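Local coordinates for protein GCN5-related N-acetyltransferase (Brucella melitensis biovar Abortus 2308, PDB 3TCV) that probably transfers an acetyl group from acetyl-coenzyme A to amino groups, perhaps protein N-termini, as a member of the GNAT acyltransferase family, at residues Gln52-Glu57 and Phe100-Asp105; Leu150-Val155 and Ser211-Leu216; Tyr220-Ala225 and Gln240-Leu245. All blocks are in the same frame, centred on the assembly; numbering follows the deposited sequence.

Contact 1 of 3, residues Gln52-Glu57 and Phe100-Asp105; sequences QKHGDE and FFAVID
His54 and Ala102 make this contact: the imidazole on helix 51-61 lies flat on the methyl group that Ala102 raises from strand 99-105. His54 CB heads for the strand. The first torsion sets CG beside the backbone N and opposite the carbonyl carbon (chi1 -54°), and this brings the ring broadside to the alanine. CG is the nearest ring atom, with Ala102 CB 3.6 Å from His54 CG. The other four ring atoms are hardly farther away, because the methyl is centred: Ala102 CB stands 3.5 Å from the centroid of the His54 ring, only 6° off the ring normal, a clean CH-pi contact. Lys53 CB lies over the opposite face, so the imidazole is sandwiched between two aliphatic carbons. Farther out, ND1 takes a hydrogen bond from the backbone N of Asn50. At the tip, NE2 is hydrogen-bonded to Glu47 OE1 on strand 44-48, and these two bonds together fix the rotation of the ring. Ile104, two residues along the strand from Ala102, reaches the same tip, its CD1 lying 4.1 Å from His54 NE2. The isoleucine crosses the histidine at about a right angle, and its chi2 of 120° is not a staggered value. The helix itself is kinked just beyond His54, where the N of Asp56 and the N of Glu57 lack their bond to the preceding turn. Strand 99-105 runs antiparallel to strand 44-48. Strand 44-48, helix 51-61 and strand 99-105 match the opening beta1-alpha1 and beta2 elements of the GNAT fold, with the helix packed on one face of the sheet.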
loop_
_atom_site.group_PDB
_atom_site.type_symbol
_atom_site.label_atom_id
_atom_site.label_comp_id
_atom_site.label_asym_id
_atom_site.label_seq_id
_atom_site.Cartn_x
_atom_site.Cartn_y
_atom_site.Cartn_z
ATOM N N GLN B 52 -29.561 1.698 -11.715
ATOM C CA GLN B 52 -31.017 1.633 -11.904
ATOM C C GLN B 52 -31.679 0.782 -10.822
ATOM O O GLN B 52 -32.706 1.163 -10.278
ATOM C CB GLN B 52 -31.364 1.105 -13.312
ATOM N N LYS B 53 -31.068 -0.348 -10.478
ATOM C CA LYS B 53 -31.649 -1.227 -9.472
ATOM C C LYS B 53 -31.517 -0.688 -8.041
ATOM O O LYS B 53 -32.456 -0.769 -7.253
ATOM C CB LYS B 53 -31.041 -2.619 -9.560
ATOM C CG LYS B 53 -31.799 -3.644 -8.734
ATOM C CD LYS B 53 -31.366 -5.066 -9.047
ATOM C CE LYS B 53 -32.118 -6.071 -8.181
ATOM N NZ LYS B 53 -31.798 -7.458 -8.614
ATOM N N HIS B 54 -30.348 -0.146 -7.709
ATOM C CA HIS B 54 -30.026 0.192 -6.317
ATOM C C HIS B 54 -30.018 1.656 -5.993
ATOM O O HIS B 54 -29.988 2.012 -4.815
ATOM C CB HIS B 54 -28.657 -0.398 -5.946
ATOM C CG HIS B 54 -28.544 -1.865 -6.189
ATOM N ND1 HIS B 54 -27.576 -2.404 -6.959
ATOM C CD2 HIS B 54 -29.317 -2.930 -5.734
ATOM C CE1 HIS B 54 -27.718 -3.740 -6.989
ATOM N NE2 HIS B 54 -28.778 -4.067 -6.240
ATOM N N GLY B 55 -30.068 2.520 -7.002
ATOM C CA GLY B 55 -29.854 3.950 -6.804
ATOM C C GLY B 55 -30.773 4.619 -5.810
ATOM O O GLY B 55 -30.319 5.344 -4.922
ATOM N N ASP B 56 -32.081 4.406 -5.963
ATOM C CA ASP B 56 -33.038 5.071 -5.088
ATOM C C ASP B 56 -32.903 4.648 -3.633
ATOM O O ASP B 56 -32.860 5.501 -2.737
ATOM C CB ASP B 56 -34.466 4.861 -5.582
ATOM C CG ASP B 56 -34.721 5.541 -6.933
ATOM O OD1 ASP B 56 -33.869 6.345 -7.406
ATOM O OD2 ASP B 56 -35.777 5.267 -7.530
ATOM N N GLU B 57 -32.832 3.340 -3.393
ATOM C CA GLU B 57 -32.752 2.839 -2.035
ATOM C C GLU B 57 -31.384 3.134 -1.423
ATOM O O GLU B 57 -31.300 3.392 -0.235
ATOM C CB GLU B 57 -33.096 1.341 -1.956
ATOM C CG GLU B 57 -34.557 1.048 -2.265
ATOM C CD GLU B 57 -34.922 -0.430 -2.206
ATOM O OE1 GLU B 57 -34.094 -1.275 -1.810
ATOM O OE2 GLU B 57 -36.076 -0.764 -2.576
ATOM N N PHE B 100 -17.814 -2.639 -6.565
ATOM C CA PHE B 100 -18.868 -2.333 -5.611
ATOM C C PHE B 100 -20.013 -3.304 -5.618
ATOM O O PHE B 100 -20.437 -3.790 -6.676
ATOM C CB PHE B 100 -19.426 -0.914 -5.842
ATOM C CG PHE B 100 -18.558 0.175 -5.294
ATOM C CD1 PHE B 100 -18.740 0.643 -3.994
ATOM C CD2 PHE B 100 -17.575 0.751 -6.074
ATOM C CE1 PHE B 100 -17.952 1.657 -3.487
ATOM C CE2 PHE B 100 -16.776 1.766 -5.573
ATOM C CZ PHE B 100 -16.972 2.226 -4.278
ATOM N N PHE B 101 -20.533 -3.528 -4.412
ATOM C CA PHE B 101 -21.732 -4.313 -4.170
ATOM C C PHE B 101 -22.707 -3.544 -3.308
ATOM O O PHE B 101 -22.317 -2.931 -2.300
ATOM C CB PHE B 101 -21.370 -5.623 -3.453
ATOM C CG PHE B 101 -20.575 -6.556 -4.307
ATOM C CD1 PHE B 101 -21.180 -7.674 -4.883
ATOM C CD2 PHE B 101 -19.230 -6.305 -4.583
ATOM C CE1 PHE B 101 -20.458 -8.512 -5.728
ATOM C CE2 PHE B 101 -18.510 -7.151 -5.422
ATOM C CZ PHE B 101 -19.121 -8.250 -5.987
ATOM N N ALA B 102 -23.984 -3.607 -3.666
ATOM C CA ALA B 102 -25.035 -3.147 -2.775
ATOM C C ALA B 102 -25.214 -4.194 -1.705
ATOM O O ALA B 102 -25.163 -5.409 -1.997
ATOM C CB ALA B 102 -26.343 -2.932 -3.524
ATOM N N VAL B 103 -25.462 -3.735 -0.480
ATOM C CA VAL B 103 -25.695 -4.613 0.660
ATOM C C VAL B 103 -27.185 -4.505 0.983
ATOM O O VAL B 103 -27.662 -3.446 1.419
ATOM C CB VAL B 103 -24.857 -4.209 1.896
ATOM C CG1 VAL B 103 -25.053 -5.202 3.035
ATOM C CG2 VAL B 103 -23.377 -4.098 1.536
ATOM N N ILE B 104 -27.908 -5.598 0.743
ATOM C CA ILE B 104 -29.362 -5.633 0.900
ATOM C C ILE B 104 -29.768 -6.315 2.205
ATOM O O ILE B 104 -29.429 -7.456 2.451
ATOM C CB ILE B 104 -30.039 -6.346 -0.292
ATOM C CG1 ILE B 104 -29.880 -5.514 -1.579
ATOM C CG2 ILE B 104 -31.528 -6.525 -0.034
ATOM C CD1 ILE B 104 -29.136 -6.188 -2.710
ATOM N N ASP B 105 -30.497 -5.604 3.041
ATOM C CA ASP B 105 -31.005 -6.169 4.281
ATOM C C ASP B 105 -32.192 -7.065 3.944
ATOM O O ASP B 105 -33.217 -6.583 3.437
ATOM C CB ASP B 105 -31.451 -5.046 5.220
ATOM C CG ASP B 105 -32.162 -5.558 6.462
ATOM O OD1 ASP B 105 -31.547 -6.346 7.218
ATOM O OD2 ASP B 105 -33.328 -5.153 6.681
#

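Contact 2 of 3, residues Leu150-Val155 and Ser211-Leu216; sequences LFMQYV and SEWPAL
Met152 meets Trp213 with its methyl rather than its sulfur, which is the odd thing about this helix-to-helix contact. The methyl sits at the rim of the indole, near its plane, with Met152 CE 3.5 Å from Trp213 CZ3. The sulfur stands back: Met152 SD is 5.3 Å from the centroid of the six-membered ring of Trp213 and 63° off its normal, so the Met-aromatic contact is an oblique one. The bend is at the thioether. CG and SD leave the helix in an extended run, and then chi3 of 67° folds CE round toward the indole. Farther back along the chain, Met152 CG is 3.8 Å from Trp213 CE3, so the side chain follows the benzo edge instead of touching it at one point. The folded methyl also faces the second helix, with Met152 CE 4.4 Å from Leu216 CB. Next door, Gln153 offers its backbone end: Gln153 CA is 3.6 Å from Trp213 CH2, and Gln153 CB lies 3.8 Å from the same CH2. Its amide plane is turned nearly perpendicular to the indole, 82° away. Trp213 belongs to helix 213-224, which follows strand 199-209, the last in the chain. Its partners Met152, Gln153, Phe156 and Asp157 all lie on helix 142-158. Phe156 stacks on it, and Asp157 accepts the hydrogen bond from Trp213 NE1. Glu212 is salt-bridged to Arg185 and also to Arg191 of the second subunit, so a link to that subunit lies next to the tryptophan in sequence. No hydrogen bond joins the two segments. Cohesion between them is therefore apolar, while the one polar atom of the buried indole is satisfied by Asp157, a bond that probably helps to fix the rotation of the indole.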
loop_
_atom_site.group_PDB
_atom_site.type_symbol
_atom_site.label_atom_id
_atom_site.label_comp_id
_atom_site.label_asym_id
_atom_site.label_seq_id
_atom_site.Cartn_x
_atom_site.Cartn_y
_atom_site.Cartn_z
ATOM N N LEU B 150 -19.340 -12.814 3.927
ATOM C CA LEU B 150 -19.529 -13.295 2.566
ATOM C C LEU B 150 -18.363 -12.924 1.630
ATOM O O LEU B 150 -17.968 -13.720 0.790
ATOM C CB LEU B 150 -20.865 -12.824 2.004
ATOM C CG LEU B 150 -22.129 -13.461 2.597
ATOM C CD1 LEU B 150 -23.348 -12.665 2.142
ATOM C CD2 LEU B 150 -22.252 -14.955 2.264
ATOM N N PHE B 151 -17.807 -11.719 1.772
ATOM C CA PHE B 151 -16.617 -11.355 1.029
ATOM C C PHE B 151 -15.414 -12.207 1.449
ATOM O O PHE B 151 -14.660 -12.685 0.595
ATOM C CB PHE B 151 -16.271 -9.881 1.263
ATOM C CG PHE B 151 -16.853 -8.906 0.258
ATOM C CD1 PHE B 151 -17.833 -9.266 -0.670
ATOM C CD2 PHE B 151 -16.432 -7.568 0.288
ATOM C CE1 PHE B 151 -18.324 -8.321 -1.570
ATOM C CE2 PHE B 151 -16.930 -6.630 -0.603
ATOM C CZ PHE B 151 -17.885 -7.016 -1.526
ATOM N N MET B 152 -15.230 -12.383 2.759
ATOM C CA MET B 152 -14.057 -13.088 3.267
ATOM C C MET B 152 -14.069 -14.537 2.775
ATOM O O MET B 152 -13.050 -15.094 2.327
ATOM C CB MET B 152 -14.004 -13.045 4.786
ATOM C CG MET B 152 -12.647 -13.484 5.326
ATOM S SD MET B 152 -12.274 -12.826 6.955
ATOM C CE MET B 152 -13.475 -13.674 7.919
ATOM N N GLN B 153 -15.250 -15.132 2.838
ATOM C CA GLN B 153 -15.438 -16.506 2.378
ATOM C C GLN B 153 -15.120 -16.662 0.889
ATOM O O GLN B 153 -14.475 -17.627 0.474
ATOM C CB GLN B 153 -16.878 -16.916 2.617
ATOM C CG GLN B 153 -17.130 -18.379 2.332
ATOM C CD GLN B 153 -18.469 -18.822 2.844
ATOM O OE1 GLN B 153 -18.555 -19.734 3.682
ATOM N NE2 GLN B 153 -19.520 -18.170 2.379
ATOM N N TYR B 154 -15.594 -15.705 0.096
ATOM C CA TYR B 154 -15.392 -15.721 -1.355
ATOM C C TYR B 154 -13.912 -15.605 -1.696
ATOM O O TYR B 154 -13.387 -16.370 -2.517
ATOM C CB TYR B 154 -16.177 -14.583 -1.967
ATOM C CG TYR B 154 -15.984 -14.391 -3.447
ATOM C CD1 TYR B 154 -16.281 -15.409 -4.360
ATOM C CD2 TYR B 154 -15.541 -13.159 -3.947
ATOM C CE1 TYR B 154 -16.127 -15.201 -5.737
ATOM C CE2 TYR B 154 -15.381 -12.951 -5.304
ATOM C CZ TYR B 154 -15.674 -13.966 -6.193
ATOM O OH TYR B 154 -15.496 -13.698 -7.533
ATOM N N VAL B 155 -13.262 -14.669 -1.014
ATOM C CA VAL B 155 -11.854 -14.369 -1.205
ATOM C C VAL B 155 -10.977 -15.596 -0.909
ATOM O O VAL B 155 -10.059 -15.897 -1.676
ATOM C CB VAL B 155 -11.482 -13.112 -0.375
ATOM C CG1 VAL B 155 -9.998 -13.014 -0.094
ATOM C CG2 VAL B 155 -12.050 -11.857 -1.077
ATOM N N SER B 211 -3.947 -18.759 6.265
ATOM C CA SER B 211 -3.753 -19.696 7.388
ATOM C C SER B 211 -4.631 -19.390 8.616
ATOM O O SER B 211 -4.845 -20.268 9.468
ATOM C CB SER B 211 -2.281 -19.717 7.799
ATOM O OG SER B 211 -1.846 -18.432 8.201
ATOM N N GLU B 212 -5.127 -18.154 8.699
ATOM C CA GLU B 212 -5.999 -17.688 9.783
ATOM C C GLU B 212 -7.487 -17.879 9.499
ATOM O O GLU B 212 -8.314 -17.848 10.424
ATOM C CB GLU B 212 -5.699 -16.216 10.067
ATOM C CG GLU B 212 -4.285 -16.074 10.638
ATOM C CD GLU B 212 -3.810 -14.642 10.734
ATOM O OE1 GLU B 212 -4.325 -13.755 10.016
ATOM O OE2 GLU B 212 -2.899 -14.408 11.532
ATOM N N TRP B 213 -7.814 -18.080 8.231
ATOM C CA TRP B 213 -9.203 -18.109 7.774
ATOM C C TRP B 213 -9.984 -19.286 8.336
ATOM O O TRP B 213 -11.101 -19.101 8.786
ATOM C CB TRP B 213 -9.252 -18.065 6.243
ATOM C CG TRP B 213 -10.520 -18.579 5.626
ATOM C CD1 TRP B 213 -10.646 -19.648 4.740
ATOM C CD2 TRP B 213 -11.890 -18.068 5.804
ATOM N NE1 TRP B 213 -11.946 -19.820 4.367
ATOM C CE2 TRP B 213 -12.745 -18.905 4.970
ATOM C CE3 TRP B 213 -12.465 -17.052 6.542
ATOM C CZ2 TRP B 213 -14.115 -18.714 4.897
ATOM C CZ3 TRP B 213 -13.856 -16.865 6.459
ATOM C CH2 TRP B 213 -14.658 -17.688 5.655
ATOM N N PRO B 214 -9.395 -20.497 8.364
ATOM C CA PRO B 214 -10.278 -21.611 8.784
ATOM C C PRO B 214 -10.861 -21.476 10.202
ATOM O O PRO B 214 -12.043 -21.770 10.416
ATOM C CB PRO B 214 -9.387 -22.846 8.623
ATOM C CG PRO B 214 -8.402 -22.473 7.579
ATOM C CD PRO B 214 -8.109 -20.998 7.864
ATOM N N ALA B 215 -10.069 -20.996 11.155
ATOM C CA ALA B 215 -10.569 -20.801 12.520
ATOM C C ALA B 215 -11.570 -19.652 12.561
ATOM O O ALA B 215 -12.578 -19.720 13.275
ATOM C CB ALA B 215 -9.422 -20.567 13.497
ATOM N N LEU B 216 -11.310 -18.599 11.790
ATOM C CA LEU B 216 -12.273 -17.521 11.697
ATOM C C LEU B 216 -13.602 -17.994 11.129
ATOM O O LEU B 216 -14.655 -17.662 11.676
ATOM C CB LEU B 216 -11.716 -16.362 10.877
ATOM C CG LEU B 216 -10.725 -15.528 11.653
ATOM C CD1 LEU B 216 -10.120 -14.510 10.682
ATOM C CD2 LEU B 216 -11.383 -14.826 12.856
#

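Contact 3 of 3, residues Tyr220-Ala225 and Gln240-Leu245; sequences YQAWLA and QEFRDL
The two helices approach closely where Trp223 faces Phe242, their CA atoms 6.8 Å apart. Segment 220-225 is the last turn of helix 213-224, which ends as Ala225 takes up an extended conformation (psi 141°); segment 240-245 continues helix 239-245 near the end of the chain. Beside this pair Ala222 turns its methyl toward the second helix. That methyl lies over one face of the Phe242 ring, toward its rim, with Ala222 CB 3.6 Å from Phe242 CD1. Measured to the centroid of the Phe242 ring, Ala222 CB is at 4.0 Å and 27° off the normal, a somewhat displaced CH-pi contact. The backbone N of Trp223 lies over the same face, so the phenyl is laid against the helix backbone as much as against a side chain. In fold terms this is an addition beyond the mixed GNAT sheet: the chain leaves its last strand, forms helix 213-224, loops round, and brings a final short helix back onto the end of helix 213-224. Trp223 approaches the CD2/CE2 rim of the phenyl from the same side as Ala222. Its CG is anti to the backbone N (chi1 -173°), which carries the indole to the CD2 edge of Phe242, where the two side chains cross at about a right angle. Phe242 CD2 meets the indole at its edge, in the indole plane, 3.8 Å from Trp223 CD1, and Phe242 CE2 is 3.7 Å from Trp223 CA. The indole is held from elsewhere as well: Trp223 NE1 is hydrogen-bonded to Gln235, Arg181 makes a cation-pi contact with it, and Phe229 meets it edge-to-face. Gln240 NE2 donates to Asp244 OD1 at 3.0 Å, reaching the carboxylate from above its plane, and Arg243 NH2 gives a weak bond to Gln240 OE1.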
loop_
_atom_site.group_PDB
_atom_site.type_symbol
_atom_site.label_atom_id
_atom_site.label_comp_id
_atom_site.label_asym_id
_atom_site.label_seq_id
_atom_site.Cartn_x
_atom_site.Cartn_y
_atom_site.Cartn_z
ATOM N N TYR B 220 -17.294 -17.366 12.919
ATOM C CA TYR B 220 -18.357 -16.599 12.287
ATOM C C TYR B 220 -19.608 -17.470 12.097
ATOM O O TYR B 220 -20.720 -17.010 12.319
ATOM C CB TYR B 220 -17.933 -16.106 10.925
ATOM C CG TYR B 220 -17.150 -14.795 10.852
ATOM C CD1 TYR B 220 -17.749 -13.616 10.374
ATOM C CD2 TYR B 220 -15.791 -14.741 11.182
ATOM C CE1 TYR B 220 -17.006 -12.427 10.256
ATOM C CE2 TYR B 220 -15.074 -13.570 11.082
ATOM C CZ TYR B 220 -15.674 -12.413 10.625
ATOM O OH TYR B 220 -14.896 -11.266 10.493
ATOM N N GLN B 221 -19.398 -18.692 11.613
ATOM C CA GLN B 221 -20.530 -19.599 11.350
ATOM C C GLN B 221 -21.281 -19.853 12.647
ATOM O O GLN B 221 -22.501 -19.878 12.661
ATOM C CB GLN B 221 -20.054 -20.918 10.733
ATOM C CG GLN B 221 -19.859 -20.841 9.226
ATOM C CD GLN B 221 -19.246 -22.102 8.632
ATOM O OE1 GLN B 221 -18.470 -22.802 9.278
ATOM N NE2 GLN B 221 -19.568 -22.364 7.371
ATOM N N ALA B 222 -20.554 -20.014 13.740
ATOM C CA ALA B 222 -21.173 -20.248 15.045
ATOM C C ALA B 222 -21.961 -19.012 15.488
ATOM O O ALA B 222 -23.090 -19.125 15.948
ATOM C CB ALA B 222 -20.115 -20.612 16.079
ATOM N N TRP B 223 -21.374 -17.828 15.302
ATOM C CA TRP B 223 -22.002 -16.572 15.705
ATOM C C TRP B 223 -23.233 -16.231 14.893
ATOM O O TRP B 223 -24.211 -15.710 15.439
ATOM C CB TRP B 223 -20.981 -15.404 15.641
ATOM C CG TRP B 223 -21.574 -14.144 16.215
ATOM C CD1 TRP B 223 -21.659 -13.778 17.555
ATOM C CD2 TRP B 223 -22.284 -13.084 15.499
ATOM N NE1 TRP B 223 -22.323 -12.605 17.698
ATOM C CE2 TRP B 223 -22.710 -12.127 16.512
ATOM C CE3 TRP B 223 -22.565 -12.820 14.165
ATOM C CZ2 TRP B 223 -23.388 -10.972 16.187
ATOM C CZ3 TRP B 223 -23.269 -11.667 13.856
ATOM C CH2 TRP B 223 -23.663 -10.759 14.846
ATOM N N LEU B 224 -23.197 -16.527 13.594
ATOM C CA LEU B 224 -24.294 -16.229 12.689
ATOM C C LEU B 224 -25.449 -17.226 12.806
ATOM O O LEU B 224 -26.529 -16.946 12.334
ATOM C CB LEU B 224 -23.812 -16.224 11.244
ATOM C CG LEU B 224 -22.908 -15.044 10.866
ATOM C CD1 LEU B 224 -22.268 -15.310 9.525
ATOM C CD2 LEU B 224 -23.653 -13.720 10.804
ATOM N N ALA B 225 -25.209 -18.369 13.430
ATOM C CA ALA B 225 -26.242 -19.393 13.547
ATOM C C ALA B 225 -27.479 -18.831 14.258
ATOM O O ALA B 225 -27.355 -18.073 15.219
ATOM C CB ALA B 225 -25.696 -20.603 14.292
ATOM N N GLN B 240 -16.222 -12.021 19.255
ATOM C CA GLN B 240 -14.955 -12.183 19.965
ATOM C C GLN B 240 -14.979 -13.376 20.925
ATOM O O GLN B 240 -13.986 -14.096 21.064
ATOM C CB GLN B 240 -14.565 -10.909 20.727
ATOM C CG GLN B 240 -13.247 -10.976 21.482
ATOM C CD GLN B 240 -12.021 -11.000 20.592
ATOM O OE1 GLN B 240 -11.763 -10.045 19.866
ATOM N NE2 GLN B 240 -11.262 -12.087 20.632
ATOM N N GLU B 241 -16.113 -13.585 21.581
ATOM C CA GLU B 241 -16.265 -14.742 22.466
ATOM C C GLU B 241 -16.116 -16.064 21.701
ATOM O O GLU B 241 -15.397 -16.942 22.139
ATOM C CB GLU B 241 -17.578 -14.671 23.244
ATOM C CG GLU B 241 -17.512 -13.655 24.371
ATOM C CD GLU B 241 -18.862 -13.272 24.968
ATOM O OE1 GLU B 241 -19.923 -13.631 24.416
ATOM O OE2 GLU B 241 -18.854 -12.584 26.004
ATOM N N PHE B 242 -16.769 -16.198 20.554
ATOM C CA PHE B 242 -16.625 -17.418 19.745
ATOM C C PHE B 242 -15.186 -17.617 19.242
ATOM O O PHE B 242 -14.668 -18.725 19.219
ATOM C CB PHE B 242 -17.605 -17.408 18.571
ATOM C CG PHE B 242 -18.997 -17.854 18.939
ATOM C CD1 PHE B 242 -19.242 -19.193 19.278
ATOM C CD2 PHE B 242 -20.067 -16.964 18.943
ATOM C CE1 PHE B 242 -20.532 -19.623 19.635
ATOM C CE2 PHE B 242 -21.345 -17.400 19.291
ATOM C CZ PHE B 242 -21.573 -18.722 19.609
ATOM N N ARG B 243 -14.532 -16.528 18.852
ATOM C CA ARG B 243 -13.154 -16.625 18.408
ATOM C C ARG B 243 -12.260 -17.077 19.565
ATOM O O ARG B 243 -11.355 -17.900 19.389
ATOM C CB ARG B 243 -12.691 -15.271 17.794
ATOM C CG ARG B 243 -13.346 -14.951 16.444
ATOM C CD ARG B 243 -13.102 -13.521 15.947
ATOM N NE ARG B 243 -11.712 -13.153 16.241
ATOM C CZ ARG B 243 -11.329 -12.087 16.941
ATOM N NH1 ARG B 243 -10.036 -11.938 17.202
ATOM N NH2 ARG B 243 -12.209 -11.162 17.348
ATOM N N ASP B 244 -12.515 -16.549 20.762
ATOM C CA ASP B 244 -11.774 -16.971 21.948
ATOM C C ASP B 244 -11.952 -18.463 22.213
ATOM O O ASP B 244 -11.026 -19.137 22.654
ATOM C CB ASP B 244 -12.292 -16.241 23.192
ATOM C CG ASP B 244 -11.713 -14.848 23.373
ATOM O OD1 ASP B 244 -10.917 -14.380 22.525
ATOM O OD2 ASP B 244 -12.060 -14.263 24.435
ATOM N N LEU B 245 -13.162 -18.954 21.996
ATOM C CA LEU B 245 -13.487 -20.345 22.287
ATOM C C LEU B 245 -12.791 -21.330 21.351
ATOM O O LEU B 245 -12.462 -22.438 21.763
ATOM C CB LEU B 245 -14.994 -20.571 22.263
ATOM C CG LEU B 245 -15.803 -19.962 23.415
ATOM C CD1 LEU B 245 -17.294 -19.991 23.088
ATOM C CD2 LEU B 245 -15.475 -20.651 24.738
#

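How the contacts relate
Contacts 1 and 2 are buried and lie on opposite sides of the chain's centre, joined through the sheet: Phe101 CD2 of contact 1 packs 3.4 Å from Phe151 CZ of contact 2. Contact 3 is only partly buried and sits at the C-terminal edge. It shares helix 213-224 with contact 2, their centres about 13 Å apart, and the two meet where Met152 CE lies 3.5 Å from Tyr220 CE2. None has a hydrogen bond between its segments. Contact 1 sets a doubly hydrogen-bonded imidazole against aliphatic groups of a strand, whereas contacts 2 and 3 join helices through aromatic rings, with polar side-chain bonds along the final helix at the surface.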